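Local coordinates for peanut lectin (PDB 2PEL), which binds galactose-bearing carbohydrates as a homotetrameric legume lectin that carries calcium and manganese ions, at residues Arg45-Met50 and Glu92-Pro97; Pro81-Ile86 and Ser209-Gly214. All coordinates share one frame; numbering follows the deposited sequence.

How the contacts relate
Both contacts reach the same seven-stranded antiparallel sheet of the legume lectin sandwich, but at different places; their centres lie about 20 Å apart. Contact 1 packs the loop after strand 84-91 against strand 43-53, and is partly buried: R45 and L47 are enclosed, whereas the loop residues are partly or fully exposed. Contact 2 is wholly buried among its touching residues and joins the start of strand 84-91 to the loop leaving strand 201-209, with a bound sugar against both. Contact 1 relies on one arginine, packed against carbon and bonded to a threonine; contact 2 combines a main-chain bond, glycines, and an aspartate and a serine turned to galactose.

Contact 1 of 2, residues Arg45-Met50 and Glu92-Pro97; sequences RVLYAM and EDTQIP
T94 meets two side chains of strand 43-53, R45 and L47, where the seven-stranded sheet of the legume lectin beta-sandwich takes up the loop following strand 84-91. The threonine hydroxyl OG1 lies near the edge of the R45 guanidinium, tilted 16° from its plane, and accepts a hydrogen bond from R45 NH2 at 3.1 Å. With chi1 at -164°, T94 turns OG1 away from its backbone N and leaves the methyl between N and the carbonyl carbon. That methyl, CG2, presses on L47 CD2 at 3.4 Å, tighter than usual for two carbons. Threonine suits this place because its two branches serve different neighbours, one polar and one apolar. Q95 contributes mainly backbone: its carbonyl carbon C lies over one face of the guanidinium, 3.4 Å from R45 NH2, while its CB points away from the strand. I96 continues this cover on the same face, its N standing 3.7 Å above the guanidinium plane, and its CG1 lies 3.5 Å from R45 NE. The two side chains run past each other in opposite directions, so the I96 carbons also follow the arginine's CG and CD. A bend in the arginine chain (chi3 -35°) turns the guanidinium across this loop backbone. Arginine fits here because it has several N-H donors to share out: NH2 also bonds to Q21 OE1 on strand 18-22, and NH1 to G107 O. P97 closes the run, its CD approaching R45 NH1 obliquely at 4.3 Å.

Contact 2 of 2, residues Pro81-Ile86 and Ser209-Gly214; sequences PADGII and SGSLGG. With GAL (beta-D-galactopyranose), chain E; GLC (alpha-D-glucopyranose), chain B.
The D83 carboxylate turns its oxygen-bearing edge to galactose, with the two sugar hydroxyls slightly to opposite sides of its plane, and G210 CA lies close to the plane beside OD2. OD1 accepts from GAL O3 at 2.7 Å and OD2 from GAL O4 at 2.6 Å, so neighbouring hydroxyls are both gripped by one carboxylate, which helps orient the ring; aspartate supplies two acceptors on a short stem. The galactose is joined to the O4 of the glucose, making lactose, and N127 ND2, from a calcium-binding residue, also bonds to it. S211 sets its OG between its backbone N and carbonyl carbon (chi1 58°), where it lies 2.6 Å from GAL O4 and, more weakly, 3.1 Å from GAL O5; its one proton has both within reach. Two residues further on, G213 N donates to GLC O3 at 2.9 Å. Lacking a side chain, G214 lets the sugar come close, its CA 3.6 Å from GAL C6. On the protein side the same CA packs against A82 CB at 3.9 Å; alanine and glycine suit this spot, because a CB on G214 would run into A82 CB and GAL O4. The loop folds back as S211 N bonds to G214 O. A cis peptide joins A82 to D83, a familiar legume-lectin feature that helps shape the sugar and calcium sites. Between the segments D83 N donates to S209 O at 3.1 Å, with an N-H...O angle of 150°. G84 follows with a positive phi (128°), which glycine accepts; at these angles a CB would press on D83 O. Strands 84-91 and 201-209 are neighbours in the seven-stranded sheet; beyond strand 84-91 lies strand 117-123, just before T124, which shares backbone hydrogen bonding with D83.

Contact 1 of 2, residues Arg45-Met50 and Glu92-Pro97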
ATOM      1  N   ARG A  45     -11.510 -22.012 -13.503  1.00 14.62           N
ATOM      2  CA  ARG A  45     -11.454 -21.418 -12.151  1.00 14.14           C
ATOM      3  C   ARG A  45     -10.048 -20.855 -11.980  1.00 16.92           C
ATOM      4  O   ARG A  45      -9.119 -21.441 -12.552  1.00 17.12           O
ATOM      5  CB  ARG A  45     -11.809 -22.449 -11.090  1.00 12.47           C
ATOM      6  CG  ARG A  45     -13.055 -23.255 -11.459  1.00 12.06           C
ATOM      7  CD  ARG A  45     -13.659 -23.951 -10.290  1.00 10.34           C
ATOM      8  NE  ARG A  45     -12.646 -24.417  -9.337  1.00 11.30           N
ATOM      9  CZ  ARG A  45     -13.009 -25.017  -8.187  1.00 13.13           C
ATOM     10  NH1 ARG A  45     -14.295 -25.242  -7.897  1.00 13.54           N
ATOM     11  NH2 ARG A  45     -12.106 -25.364  -7.257  1.00 11.86           N
ATOM     12  N   VAL A  46      -9.917 -19.755 -11.283  1.00 13.51           N
ATOM     13  CA  VAL A  46      -8.619 -19.106 -11.018  1.00 12.29           C
ATOM     14  C   VAL A  46      -8.596 -18.915  -9.490  1.00 17.79           C
ATOM     15  O   VAL A  46      -9.650 -18.616  -8.868  1.00 17.65           O
ATOM     16  CB  VAL A  46      -8.455 -17.887 -11.915  1.00 15.33           C
ATOM     17  CG1 VAL A  46      -9.353 -16.705 -11.577  1.00 18.99           C
ATOM     18  CG2 VAL A  46      -7.021 -17.385 -11.909  1.00 18.64           C
ATOM     19  N   LEU A  47      -7.442 -19.125  -8.856  1.00 16.85           N
ATOM     20  CA  LEU A  47      -7.365 -18.980  -7.390  1.00 16.55           C
ATOM     21  C   LEU A  47      -6.093 -18.265  -6.937  1.00 17.32           C
ATOM     22  O   LEU A  47      -5.076 -18.390  -7.631  1.00 13.02           O
ATOM     23  CB  LEU A  47      -7.428 -20.354  -6.684  1.00 17.87           C
ATOM     24  CG  LEU A  47      -8.793 -21.046  -6.624  1.00 18.35           C
ATOM     25  CD1 LEU A  47      -8.984 -22.009  -7.776  1.00 20.83           C
ATOM     26  CD2 LEU A  47      -8.888 -21.825  -5.320  1.00 21.32           C
ATOM     27  N   TYR A  48      -6.246 -17.565  -5.805  1.00 14.10           N
ATOM     28  CA  TYR A  48      -5.044 -16.936  -5.219  1.00 13.64           C
ATOM     29  C   TYR A  48      -4.333 -18.220  -4.702  1.00 13.75           C
ATOM     30  O   TYR A  48      -4.951 -18.984  -3.939  1.00 14.61           O
ATOM     31  CB  TYR A  48      -5.347 -15.945  -4.093  1.00  9.88           C
ATOM     32  CG  TYR A  48      -4.089 -15.372  -3.499  1.00  6.45           C
ATOM     33  CD1 TYR A  48      -3.166 -14.752  -4.353  1.00  9.30           C
ATOM     34  CD2 TYR A  48      -3.786 -15.444  -2.135  1.00  8.93           C
ATOM     35  CE1 TYR A  48      -1.960 -14.200  -3.896  1.00  8.92           C
ATOM     36  CE2 TYR A  48      -2.589 -14.897  -1.655  1.00  8.82           C
ATOM     37  CZ  TYR A  48      -1.700 -14.293  -2.526  1.00  9.50           C
ATOM     38  OH  TYR A  48      -0.549 -13.749  -2.013  1.00 17.55           O
ATOM     39  N   ALA A  49      -3.120 -18.450  -5.130  1.00 15.48           N
ATOM     40  CA  ALA A  49      -2.335 -19.635  -4.814  1.00 18.84           C
ATOM     41  C   ALA A  49      -2.015 -19.920  -3.359  1.00 19.27           C
ATOM     42  O   ALA A  49      -1.778 -21.095  -3.037  1.00 22.47           O
ATOM     43  CB  ALA A  49      -1.016 -19.620  -5.612  1.00 19.11           C
ATOM     44  N   MET A  50      -1.968 -18.921  -2.527  1.00 20.77           N
ATOM     45  CA  MET A  50      -1.646 -19.103  -1.091  1.00 20.92           C
ATOM     46  C   MET A  50      -2.925 -19.323  -0.286  1.00 21.51           C
ATOM     47  O   MET A  50      -3.951 -18.641  -0.498  1.00 19.81           O
ATOM     48  CB  MET A  50      -0.820 -17.886  -0.673  1.00 24.37           C
ATOM     49  CG  MET A  50      -0.155 -17.996   0.667  1.00 32.48           C
ATOM     50  SD  MET A  50       0.638 -16.413   1.176  1.00 43.00           S
ATOM     51  CE  MET A  50      -0.762 -15.777   2.174  1.00 32.04           C
ATOM     52  N   GLU A  92      -8.662 -25.200   1.267  1.00 18.08           N
ATOM     53  CA  GLU A  92      -7.460 -25.056   0.437  1.00 19.30           C
ATOM     54  C   GLU A  92      -7.148 -26.123  -0.594  1.00 23.14           C
ATOM     55  O   GLU A  92      -6.333 -25.911  -1.521  1.00 24.26           O
ATOM     56  CB  GLU A  92      -6.204 -24.853   1.292  1.00 19.64           C
ATOM     57  CG  GLU A  92      -5.666 -26.041   2.048  1.00 24.46           C
ATOM     58  CD  GLU A  92      -4.538 -25.853   3.018  1.00 29.60           C
ATOM     59  OE1 GLU A  92      -3.423 -25.456   2.710  1.00 32.47           O
ATOM     60  OE2 GLU A  92      -4.858 -26.195   4.192  1.00 32.91           O
ATOM     61  N   ASP A  93      -7.764 -27.274  -0.482  1.00 23.82           N
ATOM     62  CA  ASP A  93      -7.592 -28.417  -1.371  1.00 21.96           C
ATOM     63  C   ASP A  93      -8.632 -28.430  -2.488  1.00 22.50           C
ATOM     64  O   ASP A  93      -8.691 -29.416  -3.248  1.00 22.16           O
ATOM     65  CB  ASP A  93      -7.678 -29.669  -0.489  1.00 28.88           C
ATOM     66  CG  ASP A  93      -8.926 -29.684   0.384  1.00 36.76           C
ATOM     67  OD1 ASP A  93     -10.052 -29.674  -0.149  1.00 40.14           O
ATOM     68  OD2 ASP A  93      -8.829 -29.694   1.646  1.00 41.14           O
ATOM     69  N   THR A  94      -9.436 -27.389  -2.555  1.00 18.90           N
ATOM     70  CA  THR A  94     -10.500 -27.225  -3.545  1.00 16.66           C
ATOM     71  C   THR A  94     -10.061 -27.554  -4.972  1.00 16.93           C
ATOM     72  O   THR A  94      -8.968 -27.219  -5.473  1.00 16.46           O
ATOM     73  CB  THR A  94     -11.122 -25.762  -3.513  1.00 15.68           C
ATOM     74  OG1 THR A  94     -12.388 -25.886  -4.239  1.00 15.18           O
ATOM     75  CG2 THR A  94     -10.229 -24.687  -4.126  1.00 13.78           C
ATOM     76  N   GLN A  95     -10.991 -28.207  -5.656  1.00 18.39           N
ATOM     77  CA  GLN A  95     -10.810 -28.633  -7.056  1.00 19.50           C
ATOM     78  C   GLN A  95     -12.152 -28.701  -7.778  1.00 18.79           C
ATOM     79  O   GLN A  95     -13.193 -28.855  -7.104  1.00 19.60           O
ATOM     80  CB  GLN A  95     -10.211 -30.049  -7.080  1.00 22.91           C
ATOM     81  CG  GLN A  95      -8.768 -30.173  -6.629  1.00 28.45           C
ATOM     82  CD  GLN A  95      -7.790 -29.660  -7.663  1.00 32.82           C
ATOM     83  OE1 GLN A  95      -6.651 -29.252  -7.414  1.00 36.74           O
ATOM     84  NE2 GLN A  95      -8.252 -29.651  -8.925  1.00 35.08           N
ATOM     85  N   ILE A  96     -12.101 -28.639  -9.106  1.00 20.02           N
ATOM     86  CA  ILE A  96     -13.378 -28.767  -9.869  1.00 19.42           C
ATOM     87  C   ILE A  96     -13.996 -30.122  -9.544  1.00 21.06           C
ATOM     88  O   ILE A  96     -13.286 -31.145  -9.614  1.00 20.71           O
ATOM     89  CB  ILE A  96     -13.052 -28.583 -11.398  1.00 17.56           C
ATOM     90  CG1 ILE A  96     -12.491 -27.152 -11.594  1.00 17.83           C
ATOM     91  CG2 ILE A  96     -14.284 -28.883 -12.276  1.00 17.84           C
ATOM     92  CD1 ILE A  96     -12.055 -26.834 -13.050  1.00 18.21           C
ATOM     93  N   PRO A  97     -15.280 -30.133  -9.197  1.00 21.64           N
ATOM     94  CA  PRO A  97     -16.019 -31.343  -8.855  1.00 19.55           C
ATOM     95  C   PRO A  97     -15.868 -32.419  -9.912  1.00 21.73           C
ATOM     96  O   PRO A  97     -16.048 -32.128 -11.113  1.00 25.50           O
ATOM     97  CB  PRO A  97     -17.483 -30.888  -8.790  1.00 19.71           C
ATOM     98  CG  PRO A  97     -17.348 -29.468  -8.307  1.00 16.18           C
ATOM     99  CD  PRO A  97     -16.155 -28.953  -9.097  1.00 19.93           C
TER

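Contact 2 of 2, residues Pro81-Ile86 and Ser209-Gly214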
ATOM      1  N   PRO A  81     -26.520 -16.817 -23.723  1.00 27.66           N
ATOM      2  CA  PRO A  81     -25.571 -16.245 -22.751  1.00 24.88           C
ATOM      3  C   PRO A  81     -25.715 -16.909 -21.391  1.00 23.55           C
ATOM      4  O   PRO A  81     -26.604 -16.473 -20.629  1.00 24.41           O
ATOM      5  CB  PRO A  81     -25.907 -14.758 -22.757  1.00 25.29           C
ATOM      6  CG  PRO A  81     -26.599 -14.537 -24.084  1.00 24.92           C
ATOM      7  CD  PRO A  81     -27.421 -15.807 -24.304  1.00 26.30           C
ATOM      8  N   ALA A  82     -24.896 -17.910 -21.113  1.00 21.31           N
ATOM      9  CA  ALA A  82     -24.959 -18.631 -19.818  1.00 19.59           C
ATOM     10  C   ALA A  82     -23.537 -19.017 -19.453  1.00 20.24           C
ATOM     11  O   ALA A  82     -22.633 -19.041 -20.297  1.00 20.23           O
ATOM     12  CB  ALA A  82     -25.930 -19.779 -19.956  1.00 19.84           C
ATOM     13  N   ASP A  83     -23.225 -19.306 -18.201  1.00 19.79           N
ATOM     14  CA  ASP A  83     -24.117 -19.334 -17.046  1.00 17.33           C
ATOM     15  C   ASP A  83     -23.812 -18.285 -15.976  1.00 15.61           C
ATOM     16  O   ASP A  83     -24.683 -18.083 -15.123  1.00 14.12           O
ATOM     17  CB  ASP A  83     -23.975 -20.771 -16.486  1.00 16.50           C
ATOM     18  CG  ASP A  83     -25.001 -21.707 -17.114  1.00 17.28           C
ATOM     19  OD1 ASP A  83     -26.142 -21.834 -16.625  1.00 16.06           O
ATOM     20  OD2 ASP A  83     -24.632 -22.327 -18.136  1.00 16.29           O
ATOM     21  N   GLY A  84     -22.630 -17.683 -15.969  1.00 14.40           N
ATOM     22  CA  GLY A  84     -22.267 -16.695 -14.954  1.00 12.08           C
ATOM     23  C   GLY A  84     -20.933 -16.977 -14.264  1.00 16.31           C
ATOM     24  O   GLY A  84     -20.256 -17.984 -14.517  1.00 14.60           O
ATOM     25  N   ILE A  85     -20.587 -16.053 -13.383  1.00 12.84           N
ATOM     26  CA  ILE A  85     -19.358 -16.073 -12.597  1.00 15.47           C
ATOM     27  C   ILE A  85     -19.722 -16.220 -11.117  1.00 16.62           C
ATOM     28  O   ILE A  85     -20.854 -15.850 -10.787  1.00 17.19           O
ATOM     29  CB  ILE A  85     -18.521 -14.754 -12.828  1.00 16.74           C
ATOM     30  CG1 ILE A  85     -18.090 -14.605 -14.318  1.00 13.74           C
ATOM     31  CG2 ILE A  85     -17.297 -14.579 -11.888  1.00 14.68           C
ATOM     32  CD1 ILE A  85     -17.390 -13.241 -14.621  1.00 15.82           C
ATOM     33  N   ILE A  86     -18.764 -16.702 -10.326  1.00 14.69           N
ATOM     34  CA  ILE A  86     -19.004 -16.849  -8.871  1.00 13.21           C
ATOM     35  C   ILE A  86     -17.669 -16.495  -8.198  1.00 13.94           C
ATOM     36  O   ILE A  86     -16.609 -16.892  -8.677  1.00 15.96           O
ATOM     37  CB  ILE A  86     -19.636 -18.225  -8.475  1.00 11.61           C
ATOM     38  CG1 ILE A  86     -19.919 -18.213  -6.955  1.00 10.57           C
ATOM     39  CG2 ILE A  86     -18.755 -19.458  -8.851  1.00  9.52           C
ATOM     40  CD1 ILE A  86     -20.724 -19.385  -6.349  1.00 12.90           C
ATOM     41  N   SER A 209     -18.873 -21.143 -15.782  1.00 21.72           N
ATOM     42  CA  SER A 209     -19.204 -22.395 -16.492  1.00 18.66           C
ATOM     43  C   SER A 209     -20.185 -22.095 -17.621  1.00 15.64           C
ATOM     44  O   SER A 209     -20.734 -20.998 -17.679  1.00 16.18           O
ATOM     45  CB  SER A 209     -19.766 -23.427 -15.522  1.00 17.85           C
ATOM     46  OG  SER A 209     -20.971 -22.908 -14.971  1.00 18.50           O
ATOM     47  N   GLY A 210     -20.340 -23.053 -18.498  1.00 17.06           N
ATOM     48  CA  GLY A 210     -21.235 -23.054 -19.679  1.00 17.44           C
ATOM     49  C   GLY A 210     -21.727 -24.492 -19.913  1.00 19.79           C
ATOM     50  O   GLY A 210     -21.368 -25.412 -19.147  1.00 19.45           O
ATOM     51  N   SER A 211     -22.567 -24.690 -20.911  1.00 16.75           N
ATOM     52  CA  SER A 211     -23.103 -26.027 -21.241  1.00 17.95           C
ATOM     53  C   SER A 211     -23.001 -26.162 -22.764  1.00 18.84           C
ATOM     54  O   SER A 211     -22.222 -25.432 -23.406  1.00 22.41           O
ATOM     55  CB  SER A 211     -24.504 -26.209 -20.702  1.00 19.84           C
ATOM     56  OG  SER A 211     -25.450 -25.257 -21.173  1.00 19.52           O
ATOM     57  N   LEU A 212     -23.752 -27.084 -23.345  1.00 18.77           N
ATOM     58  CA  LEU A 212     -23.758 -27.195 -24.853  1.00 20.44           C
ATOM     59  C   LEU A 212     -24.415 -26.028 -25.430  1.00 22.67           C
ATOM     60  O   LEU A 212     -23.852 -25.514 -26.387  1.00 29.21           O
ATOM     61  CB  LEU A 212     -24.386 -28.560 -25.313  1.00 17.75           C
ATOM     62  CG  LEU A 212     -24.357 -29.108 -26.735  1.00 17.94           C
ATOM     63  CD1 LEU A 212     -25.053 -30.462 -26.856  1.00 19.58           C
ATOM     64  CD2 LEU A 212     -25.073 -28.183 -27.717  1.00 14.96           C
ATOM     65  N   GLY A 213     -25.567 -25.545 -25.001  1.00 23.63           N
ATOM     66  CA  GLY A 213     -26.238 -24.461 -25.745  1.00 22.74           C
ATOM     67  C   GLY A 213     -25.897 -23.173 -25.162  1.00 22.02           C
ATOM     68  O   GLY A 213     -26.024 -22.102 -25.791  1.00 22.94           O
ATOM     69  N   GLY A 214     -25.557 -23.193 -23.878  1.00 19.46           N
ATOM     70  CA  GLY A 214     -25.277 -21.947 -23.123  1.00 16.08           C
ATOM     71  C   GLY A 214     -23.783 -21.638 -23.037  1.00 14.89           C
ATOM     72  O   GLY A 214     -23.017 -22.348 -22.349  1.00 11.96           O
TER
HETATM   73  C1  GAL E   2     -28.808 -25.752 -20.110  1.00 23.70           C
HETATM   74  C2  GAL E   2     -27.981 -25.667 -18.829  1.00 20.77           C
HETATM   75  C3  GAL E   2     -28.059 -24.297 -18.208  1.00 20.36           C
HETATM   76  C4  GAL E   2     -27.718 -23.221 -19.221  1.00 20.46           C
HETATM   77  C5  GAL E   2     -28.690 -23.375 -20.374  1.00 21.36           C
HETATM   78  C6  GAL E   2     -28.460 -22.393 -21.489  1.00 21.23           C
HETATM   79  O2  GAL E   2     -28.314 -26.683 -17.932  1.00 18.16           O
HETATM   80  O3  GAL E   2     -27.318 -24.208 -16.992  1.00 20.84           O
HETATM   81  O4  GAL E   2     -26.396 -23.249 -19.788  1.00 19.02           O
HETATM   82  O5  GAL E   2     -28.515 -24.686 -20.977  1.00 23.63           O
HETATM   83  O6  GAL E   2     -29.352 -22.741 -22.536  1.00 24.98           O
HETATM   84  C1  GLC B   1     -29.836 -29.504 -23.773  1.00 38.78           C
HETATM   85  C2  GLC B   1     -29.140 -28.214 -24.180  1.00 37.95           C
HETATM   86  C3  GLC B   1     -28.241 -27.769 -23.017  1.00 33.23           C
HETATM   87  C4  GLC B   1     -29.151 -27.513 -21.800  1.00 31.67           C
HETATM   88  C5  GLC B   1     -29.922 -28.768 -21.448  1.00 37.50           C
HETATM   89  C6  GLC B   1     -30.972 -28.641 -20.366  1.00 37.16           C
HETATM   90  O1  GLC B   1     -28.700 -30.398 -23.528  1.00 40.82           O
HETATM   91  O2  GLC B   1     -28.432 -28.505 -25.448  1.00 42.39           O
HETATM   92  O3  GLC B   1     -27.744 -26.459 -23.276  1.00 30.07           O
HETATM   93  O4  GLC B   1     -28.363 -26.917 -20.764  1.00 29.01           O
HETATM   94  O5  GLC B   1     -30.585 -29.271 -22.612  1.00 39.52           O
HETATM   95  O6  GLC B   1     -31.967 -27.626 -20.685  1.00 38.18           O